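Local structure of Low molecular weight heat shock protein (Xanthomonas axonopodis pv. citri, 3GUF) at residues S43-R48 / S68-F73; D80-T85 / P98-A103. The protein probably acts as an ATP-independent molecular chaperone of the small heat shock protein (alpha-crystallin) family, holding partly unfolded proteins and preventing their aggregation. All blocks are in the same frame, centred on the assembly; numbering follows the deposited sequence.

Contact 1: S43-R48 / S68-F73; sequences SIRGER and SFHRRF
Residues 43-48 and 68-73 run as neighbouring, almost exactly antiparallel strands, their axes 4.6 Å apart, joined by four backbone hydrogen bonds through the pairs Ile44-Arg71 and Gly46-Phe69. The bond from Arg71 N to Ile44 O is the shortest of the four at 2.7 Å, whereas the two of the Gly46-Phe69 pair are longer. Phe69 lays its ring across the opposite strand at Gly46: CG stands between the backbone N and the carbonyl carbon (chi1 65°), which folds the ring over the glycine backbone, and Gly46 N sits 3.3 Å above one ring face, toward the rim. Phe69 CE2 comes within 3.2 Å of Gly46 C, and the phenyl thus lies directly on the glycine main chain. Farther along the same face, Ile44 CG1 packs alongside Arg71 CB at 3.8 Å and reaches the edge of the Phe73 ring. This is the inner surface of the alpha-crystallin beta-sandwich: Ile44 also meets Val10 and Ala23 of the facing sheet, and Trp6 meets the Phe69 ring at a steep angle. The guanidinium of Arg71 turns away from strand 43-48, lies with one face against Phe73 CZ, and forms a salt bridge with Glu63 of the second subunit. Ser43, Arg45, Glu47 and their partners occupy the other face. There the Arg45 chain bends at chi3 (-108°) and brings NE within 3.4 Å of His70 CD2, guanidinium and imidazole planes standing 81° apart, while Arg45 NH1 has a long, weak ion pair with Glu34. Ser43 CB, two residues before Arg45 on the same face, reaches diagonally to His70 CE1. His70 ND1 is buried here without a polar partner in the model.

Contact 2: D80-T85 / P98-A103; sequences DADGIT and PKRPAA
Arg100 folds its guanidinium over the start of the 80-85 loop, with Asp80 CA 3.4 Å above the centre of one face. Extended from CG to NE, its chain reaches along the Asp80 backbone, and the turn at chi4 (-99°) lays the guanidinium over it, with NH2 2.9 Å from Asp80 OD2 in a salt bridge. The two side chains cross at about a right angle, and their flat groups are turned 56° apart. Closer to the end of strand 92-98, Asp80 N donates a nearly straight bond to Pro98 O (2.7 Å, 166° at the hydrogen), and Pro98 CD packs against Gly83 C at 3.5 Å. The packing is close here, where strand 92-98 ends beside the loop leading into strand 85-89 of the same sheet of the alpha-crystallin domain. The outer side is looser: Asp82 is exposed, its OD2 stays 4.4 Å from Arg100 NH2, and the chain beyond Arg100 departs from the loop. Asp80 OD2 also accepts from Asp82 N, above the carboxylate plane, closing an Asx turn. One carboxylate oxygen thus serves both the turn and the salt bridge, and the nearby arginine would probably help keep Asp80 ionised.

Contact 1 closes before contact 2 opens along the chain, and the two do not touch: their centres lie 21 Å apart and their nearest atoms about 7 Å. Contact 1 lies within the three-stranded sheet of the beta-sandwich, its centre about 6 Å from the centre of the chain, whereas contact 2, its centre about 18 Å from that point, sits mostly in loops at the ends of strands of the four-stranded sheet. Ile84, in the 80-85 loop, bridges the sheets by touching Val35 and Met37 of strand 34-37, the neighbour of strand 41-48, and Ile95 and Ile97 of strand 92-98. Within the assembly, the second subunit reaches contact 1 but not contact 2.

Contact 1: S43-R48 / S68-F73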
loop_
_atom_site.group_PDB
_atom_site.type_symbol
_atom_site.label_atom_id
_atom_site.label_comp_id
_atom_site.label_asym_id
_atom_site.label_seq_id
_atom_site.Cartn_x
_atom_site.Cartn_y
_atom_site.Cartn_z
ATOM N N SER B 43 -10.889 12.031 8.601
ATOM C CA SER B 43 -10.241 12.312 7.371
ATOM C C SER B 43 -8.814 11.788 7.457
ATOM O O SER B 43 -8.168 11.861 8.493
ATOM C CB SER B 43 -10.319 13.786 7.034
ATOM O OG SER B 43 -9.285 14.505 7.677
ATOM N N ILE B 44 -8.376 11.153 6.377
ATOM C CA ILE B 44 -6.974 10.825 6.190
ATOM C C ILE B 44 -6.553 11.547 4.913
ATOM O O ILE B 44 -7.220 11.440 3.879
ATOM C CB ILE B 44 -6.725 9.323 6.150
ATOM C CG1 ILE B 44 -7.225 8.740 4.853
ATOM C CG2 ILE B 44 -7.477 8.632 7.269
ATOM C CD1 ILE B 44 -6.840 7.310 4.687
ATOM N N ARG B 45 -5.500 12.344 5.018
ATOM C CA ARG B 45 -5.107 13.251 3.959
ATOM C C ARG B 45 -3.578 13.325 3.883
ATOM O O ARG B 45 -2.878 13.126 4.861
ATOM C CB ARG B 45 -5.732 14.631 4.165
ATOM C CG ARG B 45 -5.144 15.712 3.248
ATOM C CD ARG B 45 -5.184 17.107 3.846
ATOM N NE ARG B 45 -6.200 17.918 3.173
ATOM C CZ ARG B 45 -6.377 19.225 3.356
ATOM N NH1 ARG B 45 -5.601 19.895 4.206
ATOM N NH2 ARG B 45 -7.341 19.855 2.682
ATOM N N GLY B 46 -3.069 13.574 2.686
ATOM C CA GLY B 46 -1.630 13.624 2.461
ATOM C C GLY B 46 -1.342 13.648 0.975
ATOM O O GLY B 46 -2.251 13.749 0.152
ATOM N N GLU B 47 -0.067 13.536 0.638
ATOM C CA GLU B 47 0.374 13.539 -0.743
ATOM C C GLU B 47 1.360 12.394 -0.917
ATOM O O GLU B 47 2.330 12.241 -0.134
ATOM C CB GLU B 47 1.024 14.875 -1.123
ATOM C CG GLU B 47 1.526 14.906 -2.570
ATOM C CD GLU B 47 1.104 16.145 -3.351
ATOM O OE1 GLU B 47 0.517 15.979 -4.454
ATOM O OE2 GLU B 47 1.357 17.276 -2.866
ATOM N N ARG B 48 1.087 11.570 -1.923
ATOM C CA ARG B 48 2.067 10.574 -2.331
ATOM C C ARG B 48 2.711 11.036 -3.627
ATOM O O ARG B 48 2.005 11.413 -4.589
ATOM C CB ARG B 48 1.401 9.202 -2.543
ATOM C CG ARG B 48 2.301 8.202 -3.163
ATOM C CD ARG B 48 1.565 6.993 -3.706
ATOM N NE ARG B 48 2.492 5.898 -3.504
ATOM C CZ ARG B 48 2.376 4.654 -3.928
ATOM N NH1 ARG B 48 1.350 4.193 -4.626
ATOM N NH2 ARG B 48 3.352 3.857 -3.589
ATOM N N SER B 68 -2.395 13.679 -4.379
ATOM C CA SER B 68 -3.141 14.179 -3.243
ATOM C C SER B 68 -4.181 13.131 -2.999
ATOM O O SER B 68 -4.914 12.741 -3.931
ATOM C CB SER B 68 -3.851 15.488 -3.614
ATOM O OG SER B 68 -2.937 16.456 -4.083
ATOM N N PHE B 69 -4.226 12.634 -1.774
ATOM C CA PHE B 69 -5.411 11.916 -1.330
ATOM C C PHE B 69 -6.069 12.714 -0.199
ATOM O O PHE B 69 -5.422 13.480 0.514
ATOM C CB PHE B 69 -5.071 10.488 -0.904
ATOM C CG PHE B 69 -4.189 10.414 0.281
ATOM C CD1 PHE B 69 -4.722 10.207 1.548
ATOM C CD2 PHE B 69 -2.801 10.556 0.146
ATOM C CE1 PHE B 69 -3.902 10.146 2.662
ATOM C CE2 PHE B 69 -1.977 10.485 1.246
ATOM C CZ PHE B 69 -2.527 10.304 2.521
ATOM N N HIS B 70 -7.371 12.541 -0.062
ATOM C CA HIS B 70 -8.132 13.164 1.009
ATOM C C HIS B 70 -9.351 12.316 1.165
ATOM O O HIS B 70 -10.307 12.463 0.432
ATOM C CB HIS B 70 -8.554 14.595 0.666
ATOM C CG HIS B 70 -9.161 15.342 1.825
ATOM N ND1 HIS B 70 -9.843 14.712 2.857
ATOM C CD2 HIS B 70 -9.186 16.668 2.110
ATOM C CE1 HIS B 70 -10.256 15.618 3.726
ATOM N NE2 HIS B 70 -9.879 16.813 3.293
ATOM N N ARG B 71 -9.310 11.403 2.110
ATOM C CA ARG B 71 -10.438 10.526 2.298
ATOM C C ARG B 71 -11.216 10.849 3.582
ATOM O O ARG B 71 -10.637 11.166 4.610
ATOM C CB ARG B 71 -9.959 9.089 2.245
ATOM C CG ARG B 71 -9.329 8.771 0.866
ATOM C CD ARG B 71 -9.580 7.394 0.504
ATOM N NE ARG B 71 -10.990 7.191 0.212
ATOM C CZ ARG B 71 -11.561 5.998 0.210
ATOM N NH1 ARG B 71 -10.822 4.908 0.487
ATOM N NH2 ARG B 71 -12.857 5.904 -0.062
ATOM N N ARG B 72 -12.535 10.764 3.489
ATOM C CA ARG B 72 -13.416 11.230 4.547
ATOM C C ARG B 72 -14.444 10.175 4.853
ATOM O O ARG B 72 -15.201 9.732 3.985
ATOM C CB ARG B 72 -14.056 12.560 4.169
ATOM C CG ARG B 72 -13.118 13.720 4.439
ATOM C CD ARG B 72 -13.853 15.022 4.537
ATOM N NE ARG B 72 -14.009 15.684 3.245
ATOM C CZ ARG B 72 -14.825 16.728 3.051
ATOM N NH1 ARG B 72 -15.559 17.187 4.068
ATOM N NH2 ARG B 72 -14.927 17.309 1.852
ATOM N N PHE B 73 -14.435 9.730 6.092
ATOM C CA PHE B 73 -15.360 8.686 6.493
ATOM C C PHE B 73 -16.183 9.172 7.662
ATOM O O PHE B 73 -15.662 9.309 8.776
ATOM C CB PHE B 73 -14.603 7.411 6.855
ATOM C CG PHE B 73 -13.583 6.991 5.809
ATOM C CD1 PHE B 73 -12.225 7.274 5.983
ATOM C CD2 PHE B 73 -13.988 6.324 4.654
ATOM C CE1 PHE B 73 -11.287 6.892 5.027
ATOM C CE2 PHE B 73 -13.070 5.945 3.712
ATOM C CZ PHE B 73 -11.713 6.227 3.895
#

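Contact 2: D80-T85 / P98-A103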
loop_
_atom_site.group_PDB
_atom_site.type_symbol
_atom_site.label_atom_id
_atom_site.label_comp_id
_atom_site.label_asym_id
_atom_site.label_seq_id
_atom_site.Cartn_x
_atom_site.Cartn_y
_atom_site.Cartn_z
ATOM N N ASP B 80 -14.916 8.615 19.255
ATOM C CA ASP B 80 -14.312 9.694 20.064
ATOM C C ASP B 80 -13.117 10.458 19.406
ATOM O O ASP B 80 -11.997 9.947 19.318
ATOM C CB ASP B 80 -13.896 9.175 21.454
ATOM C CG ASP B 80 -13.152 10.228 22.275
ATOM O OD1 ASP B 80 -12.352 9.893 23.194
ATOM O OD2 ASP B 80 -13.309 11.421 21.956
ATOM N N ALA B 81 -13.337 11.725 19.064
ATOM C CA ALA B 81 -12.362 12.478 18.280
ATOM C C ALA B 81 -11.101 12.769 19.011
ATOM O O ALA B 81 -10.046 12.851 18.401
ATOM C CB ALA B 81 -12.958 13.741 17.772
ATOM N N ASP B 82 -11.183 12.920 20.338
ATOM C CA ASP B 82 -9.989 13.278 21.125
ATOM C C ASP B 82 -8.945 12.212 21.208
ATOM O O ASP B 82 -7.852 12.483 21.692
ATOM C CB ASP B 82 -10.353 13.656 22.537
ATOM C CG ASP B 82 -11.146 14.922 22.610
ATOM O OD1 ASP B 82 -10.883 15.670 23.587
ATOM O OD2 ASP B 82 -12.016 15.150 21.723
ATOM N N GLY B 83 -9.255 11.005 20.758
ATOM C CA GLY B 83 -8.388 9.853 21.082
ATOM C C GLY B 83 -7.740 9.067 19.939
ATOM O O GLY B 83 -6.951 8.152 20.153
ATOM N N ILE B 84 -8.071 9.436 18.723
ATOM C CA ILE B 84 -7.469 8.833 17.537
ATOM C C ILE B 84 -5.971 8.674 17.709
ATOM O O ILE B 84 -5.263 9.668 17.765
ATOM C CB ILE B 84 -7.706 9.728 16.329
ATOM C CG1 ILE B 84 -9.191 10.127 16.229
ATOM C CG2 ILE B 84 -7.177 9.040 15.037
ATOM C CD1 ILE B 84 -9.415 11.532 15.655
ATOM N N THR B 85 -5.502 7.440 17.882
ATOM C CA THR B 85 -4.088 7.125 17.627
ATOM C C THR B 85 -3.915 6.661 16.149
ATOM O O THR B 85 -4.888 6.427 15.432
ATOM C CB THR B 85 -3.510 6.072 18.605
ATOM O OG1 THR B 85 -4.260 4.855 18.498
ATOM C CG2 THR B 85 -3.590 6.563 20.038
ATOM N N PRO B 98 -11.006 5.515 19.663
ATOM C CA PRO B 98 -11.843 4.919 20.729
ATOM C C PRO B 98 -13.326 5.308 20.607
ATOM O O PRO B 98 -13.690 6.230 19.853
ATOM C CB PRO B 98 -11.220 5.451 22.030
ATOM C CG PRO B 98 -10.032 6.283 21.636
ATOM C CD PRO B 98 -10.253 6.660 20.191
ATOM N N LYS B 99 -14.190 4.564 21.273
ATOM C CA LYS B 99 -15.579 5.000 21.377
ATOM C C LYS B 99 -15.746 5.899 22.617
ATOM O O LYS B 99 -15.014 5.736 23.617
ATOM C CB LYS B 99 -16.487 3.793 21.460
ATOM C CG LYS B 99 -16.388 2.900 20.271
ATOM C CD LYS B 99 -16.845 1.523 20.606
ATOM C CE LYS B 99 -17.801 1.035 19.560
ATOM N NZ LYS B 99 -17.699 -0.422 19.628
ATOM N N ARG B 100 -16.674 6.858 22.550
ATOM C CA ARG B 100 -16.963 7.731 23.735
ATOM C C ARG B 100 -17.695 6.910 24.847
ATOM O O ARG B 100 -18.859 7.187 25.130
ATOM C CB ARG B 100 -17.759 9.006 23.339
ATOM C CG ARG B 100 -17.473 9.570 21.915
ATOM C CD ARG B 100 -17.984 11.013 21.659
ATOM N NE ARG B 100 -17.475 11.570 20.390
ATOM C CZ ARG B 100 -16.432 12.410 20.261
ATOM N NH1 ARG B 100 -16.061 12.818 19.047
ATOM N NH2 ARG B 100 -15.753 12.847 21.324
ATOM N N PRO B 101 -16.984 5.959 25.534
ATOM C CA PRO B 101 -17.500 4.639 25.993
ATOM C C PRO B 101 -18.774 4.092 25.277
ATOM O O PRO B 101 -18.719 3.104 24.496
ATOM C CB PRO B 101 -17.702 4.880 27.486
ATOM C CG PRO B 101 -16.463 5.746 27.827
ATOM C CD PRO B 101 -15.993 6.436 26.526
ATOM N N ALA B 102 -19.889 4.749 25.584
ATOM C CA ALA B 102 -21.074 4.739 24.774
ATOM C C ALA B 102 -21.757 6.138 24.902
ATOM O O ALA B 102 -22.584 6.382 25.809
ATOM C CB ALA B 102 -21.956 3.644 25.233
ATOM N N ALA B 103 -21.363 7.045 23.998
ATOM C CA ALA B 103 -21.864 8.434 23.947
ATOM C C ALA B 103 -22.074 8.912 22.498
ATOM O O ALA B 103 -22.310 10.105 22.236
ATOM C CB ALA B 103 -20.921 9.392 24.714
#